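Local coordinates for type III pantothenate kinase (Campylobacter jejuni, PDB 2NRH), which probably catalyses the ATP-dependent phosphorylation of pantothenate, the first step of coenzyme A biosynthesis, as a homodimer that needs a monovalent cation, at residues B[79-84]-B[194-198]; B[171-175]-B[188-194]. The protein carries 2 engineered substitutions. One frame throughout, in Å; residues are numbered along the deposited sequence.

Interaction 1 (B[79-84]-B[194-198]); sequences AACYTI and LIFRG
The CB of A80 rests on the CG1 of I195, 3.6 Å away, while the other branch of I195, CG2, reaches the CB of A79. G198 lies on the carbonyl of A79: its CA makes a CA-H...O contact of 3.3 Å with A79 O, which lets the two backbones come close together. From C81 to I84 the chain makes a type I turn. Here T83 holds OG1 between its backbone N and carbonyl carbon (chi1 57°), toward a water, and its methyl CG2 lies against the backbone of R197, 3.5 Å from R197 O. The water hydrogen-bonds T83 OG1 at 2.6 Å and can donate to A79 O and L194 O, though more acceptors are in reach than it has protons; it bridges two segments that share no direct hydrogen bond. L194 crosses I84 at about a right angle, both of its methyls 3.9 Å from I84 CD1, and its CD1 also touches A80 O. Y82 O is hydrogen-bonded by K201, which also makes a cation-pi contact with the Y82 ring. Helices 75-81 and 194-204 thus pack together beside strand 87-92, with I84 and L194 on V89 and I195 touching D91 of that strand and D7 of strand 4-8.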
loop_
_atom_site.group_PDB
_atom_site.type_symbol
_atom_site.label_atom_id
_atom_site.label_comp_id
_atom_site.label_asym_id
_atom_site.label_seq_id
_atom_site.Cartn_x
_atom_site.Cartn_y
_atom_site.Cartn_z
ATOM N N ALA B 79 15.288 -8.419 -15.909
ATOM C CA ALA B 79 15.692 -9.799 -15.859
ATOM C C ALA B 79 14.539 -10.753 -15.540
ATOM O O ALA B 79 14.547 -11.906 -15.993
ATOM C CB ALA B 79 16.839 -9.975 -14.829
ATOM N N ALA B 80 13.574 -10.318 -14.736
ATOM C CA ALA B 80 12.406 -11.186 -14.419
ATOM C C ALA B 80 11.390 -11.232 -15.540
ATOM O O ALA B 80 10.644 -12.220 -15.643
ATOM C CB ALA B 80 11.710 -10.768 -13.144
ATOM N N CYS B 81 11.313 -10.157 -16.323
ATOM C CA CYS B 81 10.443 -10.133 -17.508
ATOM C C CYS B 81 11.051 -10.849 -18.711
ATOM O O CYS B 81 10.371 -11.129 -19.691
ATOM C CB CYS B 81 10.095 -8.700 -17.917
ATOM S SG CYS B 81 8.986 -7.933 -16.745
ATOM N N TYR B 82 12.341 -11.082 -18.647
ATOM C CA TYR B 82 13.096 -11.371 -19.831
ATOM C C TYR B 82 12.723 -12.712 -20.506
ATOM O O TYR B 82 12.807 -12.800 -21.735
ATOM C CB TYR B 82 14.581 -11.391 -19.501
ATOM C CG TYR B 82 15.465 -11.132 -20.697
ATOM C CD1 TYR B 82 15.257 -10.012 -21.504
ATOM C CD2 TYR B 82 16.504 -11.993 -21.026
ATOM C CE1 TYR B 82 16.045 -9.751 -22.580
ATOM C CE2 TYR B 82 17.320 -11.717 -22.125
ATOM C CZ TYR B 82 17.073 -10.589 -22.875
ATOM O OH TYR B 82 17.870 -10.265 -23.936
ATOM N N THR B 83 12.390 -13.763 -19.735
ATOM C CA THR B 83 12.082 -15.071 -20.375
ATOM C C THR B 83 10.581 -15.167 -20.741
ATOM O O THR B 83 10.088 -16.214 -21.153
ATOM C CB THR B 83 12.460 -16.245 -19.507
ATOM O OG1 THR B 83 11.790 -16.120 -18.253
ATOM C CG2 THR B 83 13.915 -16.279 -19.283
ATOM N N ILE B 84 9.878 -14.051 -20.591
ATOM C CA ILE B 84 8.423 -13.988 -20.802
ATOM C C ILE B 84 8.074 -13.208 -22.070
ATOM O O ILE B 84 8.572 -12.117 -22.295
ATOM C CB ILE B 84 7.700 -13.493 -19.471
ATOM C CG1 ILE B 84 7.747 -14.657 -18.457
ATOM C CG2 ILE B 84 6.240 -13.075 -19.689
ATOM C CD1 ILE B 84 8.217 -14.295 -17.139
ATOM N N LEU B 194 12.713 -16.708 -11.330
ATOM C CA LEU B 194 12.470 -15.958 -12.563
ATOM C C LEU B 194 13.659 -15.136 -13.091
ATOM O O LEU B 194 13.940 -15.109 -14.306
ATOM C CB LEU B 194 11.273 -15.020 -12.423
ATOM C CG LEU B 194 10.008 -15.456 -13.100
ATOM C CD1 LEU B 194 9.185 -14.232 -13.365
ATOM C CD2 LEU B 194 10.297 -16.261 -14.455
ATOM N N ILE B 195 14.317 -14.450 -12.169
ATOM C CA ILE B 195 15.351 -13.494 -12.473
ATOM C C ILE B 195 16.560 -14.268 -12.971
ATOM O O ILE B 195 17.137 -13.910 -13.981
ATOM C CB ILE B 195 15.668 -12.600 -11.213
ATOM C CG1 ILE B 195 14.589 -11.542 -11.052
ATOM C CG2 ILE B 195 16.951 -11.873 -11.364
ATOM C CD1 ILE B 195 14.841 -10.564 -9.924
ATOM N N PHE B 196 16.942 -15.317 -12.242
ATOM C CA PHE B 196 18.093 -16.144 -12.616
ATOM C C PHE B 196 17.884 -16.840 -13.955
ATOM O O PHE B 196 18.865 -17.200 -14.610
ATOM C CB PHE B 196 18.380 -17.204 -11.549
ATOM C CG PHE B 196 19.058 -16.688 -10.344
ATOM C CD1 PHE B 196 20.269 -16.004 -10.441
ATOM C CD2 PHE B 196 18.496 -16.896 -9.085
ATOM C CE1 PHE B 196 20.906 -15.509 -9.305
ATOM C CE2 PHE B 196 19.123 -16.412 -7.928
ATOM C CZ PHE B 196 20.341 -15.713 -8.044
ATOM N N ARG B 197 16.628 -17.077 -14.333
ATOM C CA ARG B 197 16.291 -17.552 -15.682
ATOM C C ARG B 197 16.552 -16.486 -16.784
ATOM O O ARG B 197 17.091 -16.802 -17.844
ATOM C CB ARG B 197 14.830 -18.029 -15.755
ATOM C CG ARG B 197 14.512 -19.272 -14.933
ATOM C CD ARG B 197 13.131 -19.936 -15.323
ATOM N NE ARG B 197 13.226 -21.409 -15.272
ATOM C CZ ARG B 197 12.480 -22.264 -15.989
ATOM N NH1 ARG B 197 11.526 -21.840 -16.831
ATOM N NH2 ARG B 197 12.683 -23.569 -15.847
ATOM N N GLY B 198 16.165 -15.235 -16.540
ATOM C CA GLY B 198 16.590 -14.118 -17.390
ATOM C C GLY B 198 18.096 -14.037 -17.535
ATOM O O GLY B 198 18.626 -13.949 -18.664
HETATM O O HOH W 1 12.653 -14.338 -16.601
#

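Interaction 2 (B[171-175]-B[188-194]); sequences LYFTG and AIYDKLL
T174 turns OG1 away from its own backbone N (chi1 -168°) and donates it to the carbonyl of D191, just beyond the neighbouring strand. Y190, whose CG is likewise anti to N (chi1 169°), carries its ring forward along 173-175 until the hydroxyl meets G175 O. The two bonds differ in approach: T174 OG1 reaches D191 O over 2.8 Å in the carbonyl plane, on a lone pair, whereas Y190 OH, 3.0 Å from G175 O, stands well above the plane of that carbonyl. On its way the tyrosine ring passes T174 CA, 3.6 Å from CE1, and takes the CB of F173 at its edge; the backbone N of K192 lies over one face, toward the rim. The backbones run parallel. The bonds from I189 N to L171 O and from D191 N to F173 O are nearly straight, but the one between them, F173 N to I189 O, is bent and weak. L171, F173, A188 and Y190 project to one face, where the CB atoms of L171 and A188 lie 3.7 Å apart and F173 presents its ring edge to I189 O and A188. Y172 and I189 lie side by side on the other face, pointing the same way, and Y172 CB meets the CD1 of L194. After the strand, D191 OD1 accepts from L193 N in an Asx turn, just where L193 occupies the N-cap position of helix 194-204. F173 also packs on L181 and A182 of helix 178-182, which connects the two strands. This is a beta-alpha-beta unit at the edge of a 3-2-1-4-5 mixed sheet, the arrangement expected of the actin-like ATPase (ASKHA) fold.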
loop_
_atom_site.group_PDB
_atom_site.type_symbol
_atom_site.label_atom_id
_atom_site.label_comp_id
_atom_site.label_asym_id
_atom_site.label_seq_id
_atom_site.Cartn_x
_atom_site.Cartn_y
_atom_site.Cartn_z
ATOM N N LEU B 171 -0.106 -15.042 -15.597
ATOM C CA LEU B 171 0.653 -14.427 -14.511
ATOM C C LEU B 171 1.843 -15.252 -14.151
ATOM O O LEU B 171 1.743 -16.472 -14.046
ATOM C CB LEU B 171 -0.166 -14.325 -13.257
ATOM C CG LEU B 171 -1.076 -13.135 -13.116
ATOM C CD1 LEU B 171 -2.181 -13.486 -12.141
ATOM C CD2 LEU B 171 -0.252 -12.015 -12.619
ATOM N N TYR B 172 2.977 -14.575 -13.961
ATOM C CA TYR B 172 4.134 -15.201 -13.411
ATOM C C TYR B 172 4.433 -14.447 -12.107
ATOM O O TYR B 172 4.191 -13.217 -12.030
ATOM C CB TYR B 172 5.263 -15.137 -14.422
ATOM C CG TYR B 172 4.889 -15.780 -15.762
ATOM C CD1 TYR B 172 5.254 -17.092 -16.034
ATOM C CD2 TYR B 172 4.145 -15.087 -16.723
ATOM C CE1 TYR B 172 4.946 -17.670 -17.189
ATOM C CE2 TYR B 172 3.809 -15.667 -17.903
ATOM C CZ TYR B 172 4.206 -16.971 -18.128
ATOM O OH TYR B 172 3.915 -17.611 -19.303
ATOM N N PHE B 173 4.891 -15.192 -11.094
ATOM C CA PHE B 173 5.098 -14.665 -9.768
ATOM C C PHE B 173 6.458 -15.115 -9.315
ATOM O O PHE B 173 6.897 -16.203 -9.696
ATOM C CB PHE B 173 4.064 -15.205 -8.756
ATOM C CG PHE B 173 2.821 -14.390 -8.658
ATOM C CD1 PHE B 173 2.750 -13.300 -7.798
ATOM C CD2 PHE B 173 1.710 -14.718 -9.415
ATOM C CE1 PHE B 173 1.571 -12.514 -7.715
ATOM C CE2 PHE B 173 0.558 -13.964 -9.333
ATOM C CZ PHE B 173 0.487 -12.846 -8.465
ATOM N N THR B 174 7.118 -14.266 -8.520
ATOM C CA THR B 174 8.458 -14.579 -7.977
ATOM C C THR B 174 8.651 -13.791 -6.707
ATOM O O THR B 174 7.783 -12.990 -6.332
ATOM C CB THR B 174 9.654 -14.352 -9.030
ATOM O OG1 THR B 174 10.870 -14.939 -8.544
ATOM C CG2 THR B 174 9.885 -12.883 -9.385
ATOM N N GLY B 175 9.744 -14.048 -6.012
ATOM C CA GLY B 175 10.015 -13.309 -4.777
ATOM C C GLY B 175 9.491 -14.002 -3.522
ATOM O O GLY B 175 8.670 -14.929 -3.616
ATOM N N ALA B 188 -1.790 -19.078 -13.041
ATOM C CA ALA B 188 -0.631 -18.362 -12.588
ATOM C C ALA B 188 0.433 -19.346 -12.151
ATOM O O ALA B 188 0.132 -20.375 -11.540
ATOM C CB ALA B 188 -0.997 -17.480 -11.452
ATOM N N ILE B 189 1.685 -19.035 -12.478
ATOM C CA ILE B 189 2.828 -19.812 -12.054
ATOM C C ILE B 189 3.592 -19.052 -10.987
ATOM O O ILE B 189 3.540 -17.832 -10.940
ATOM C CB ILE B 189 3.750 -20.100 -13.250
ATOM C CG1 ILE B 189 3.629 -21.570 -13.665
ATOM C CG2 ILE B 189 5.227 -19.848 -12.896
ATOM C CD1 ILE B 189 2.534 -21.846 -14.690
ATOM N N TYR B 190 4.273 -19.782 -10.119
ATOM C CA TYR B 190 5.219 -19.209 -9.216
ATOM C C TYR B 190 6.548 -19.854 -9.565
ATOM O O TYR B 190 6.652 -21.083 -9.684
ATOM C CB TYR B 190 4.872 -19.401 -7.725
ATOM C CG TYR B 190 6.042 -19.020 -6.835
ATOM C CD1 TYR B 190 6.340 -17.656 -6.589
ATOM C CD2 TYR B 190 6.895 -20.000 -6.285
ATOM C CE1 TYR B 190 7.438 -17.259 -5.847
ATOM C CE2 TYR B 190 7.999 -19.610 -5.479
ATOM C CZ TYR B 190 8.248 -18.212 -5.274
ATOM O OH TYR B 190 9.309 -17.776 -4.498
ATOM N N ASP B 191 7.564 -19.008 -9.740
ATOM C CA ASP B 191 8.884 -19.450 -10.057
ATOM C C ASP B 191 9.802 -18.556 -9.230
ATOM O O ASP B 191 9.960 -17.371 -9.498
ATOM C CB ASP B 191 9.080 -19.290 -11.543
ATOM C CG ASP B 191 10.423 -19.778 -12.025
ATOM O OD1 ASP B 191 11.303 -20.199 -11.221
ATOM O OD2 ASP B 191 10.609 -19.716 -13.257
ATOM N N LYS B 192 10.364 -19.142 -8.182
ATOM C CA LYS B 192 11.337 -18.506 -7.310
ATOM C C LYS B 192 12.521 -17.971 -8.089
ATOM O O LYS B 192 13.164 -17.007 -7.664
ATOM C CB LYS B 192 11.832 -19.544 -6.299
ATOM C CG LYS B 192 12.881 -19.077 -5.302
ATOM C CD LYS B 192 13.288 -20.236 -4.413
ATOM C CE LYS B 192 13.973 -19.732 -3.171
ATOM N NZ LYS B 192 14.919 -20.807 -2.652
ATOM N N LEU B 193 12.809 -18.599 -9.220
ATOM C CA LEU B 193 14.004 -18.290 -9.963
ATOM C C LEU B 193 13.779 -17.493 -11.238
ATOM O O LEU B 193 14.599 -17.561 -12.131
ATOM C CB LEU B 193 14.763 -19.571 -10.319
ATOM C CG LEU B 193 15.070 -20.655 -9.275
ATOM C CD1 LEU B 193 15.442 -21.952 -9.992
ATOM C CD2 LEU B 193 16.179 -20.283 -8.324
ATOM N N LEU B 194 12.713 -16.708 -11.330
ATOM C CA LEU B 194 12.470 -15.958 -12.563
ATOM C C LEU B 194 13.659 -15.136 -13.091
ATOM O O LEU B 194 13.940 -15.109 -14.306
ATOM C CB LEU B 194 11.273 -15.020 -12.423
ATOM C CG LEU B 194 10.008 -15.456 -13.100
ATOM C CD1 LEU B 194 9.185 -14.232 -13.365
ATOM C CD2 LEU B 194 10.297 -16.261 -14.455
#

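Interactions 1 and 2 have centres 10 Å apart and share L194, the first residue of helix 194-204, which touches A80 and I84 in one and Y172 and T174 in the other. I84 CD1 adds a direct bridge, 3.9 Å from Y172 CG, and R197 CD lies 3.3 Å from D191 OD2. Along the chain, 171-175 with 188-194 is nested within the loop closed by 79-84 with 194-198. Both contacts lie close to residues predicted to bind ATP and potassium: the side chain of I195 is about 4 Å from those of D7 (ATP) and D91 (potassium). G175 is about 3 Å, nearest atoms, from D91 and from a bound sulfate, probably from the crystallisation liquor though it may mark a pocket.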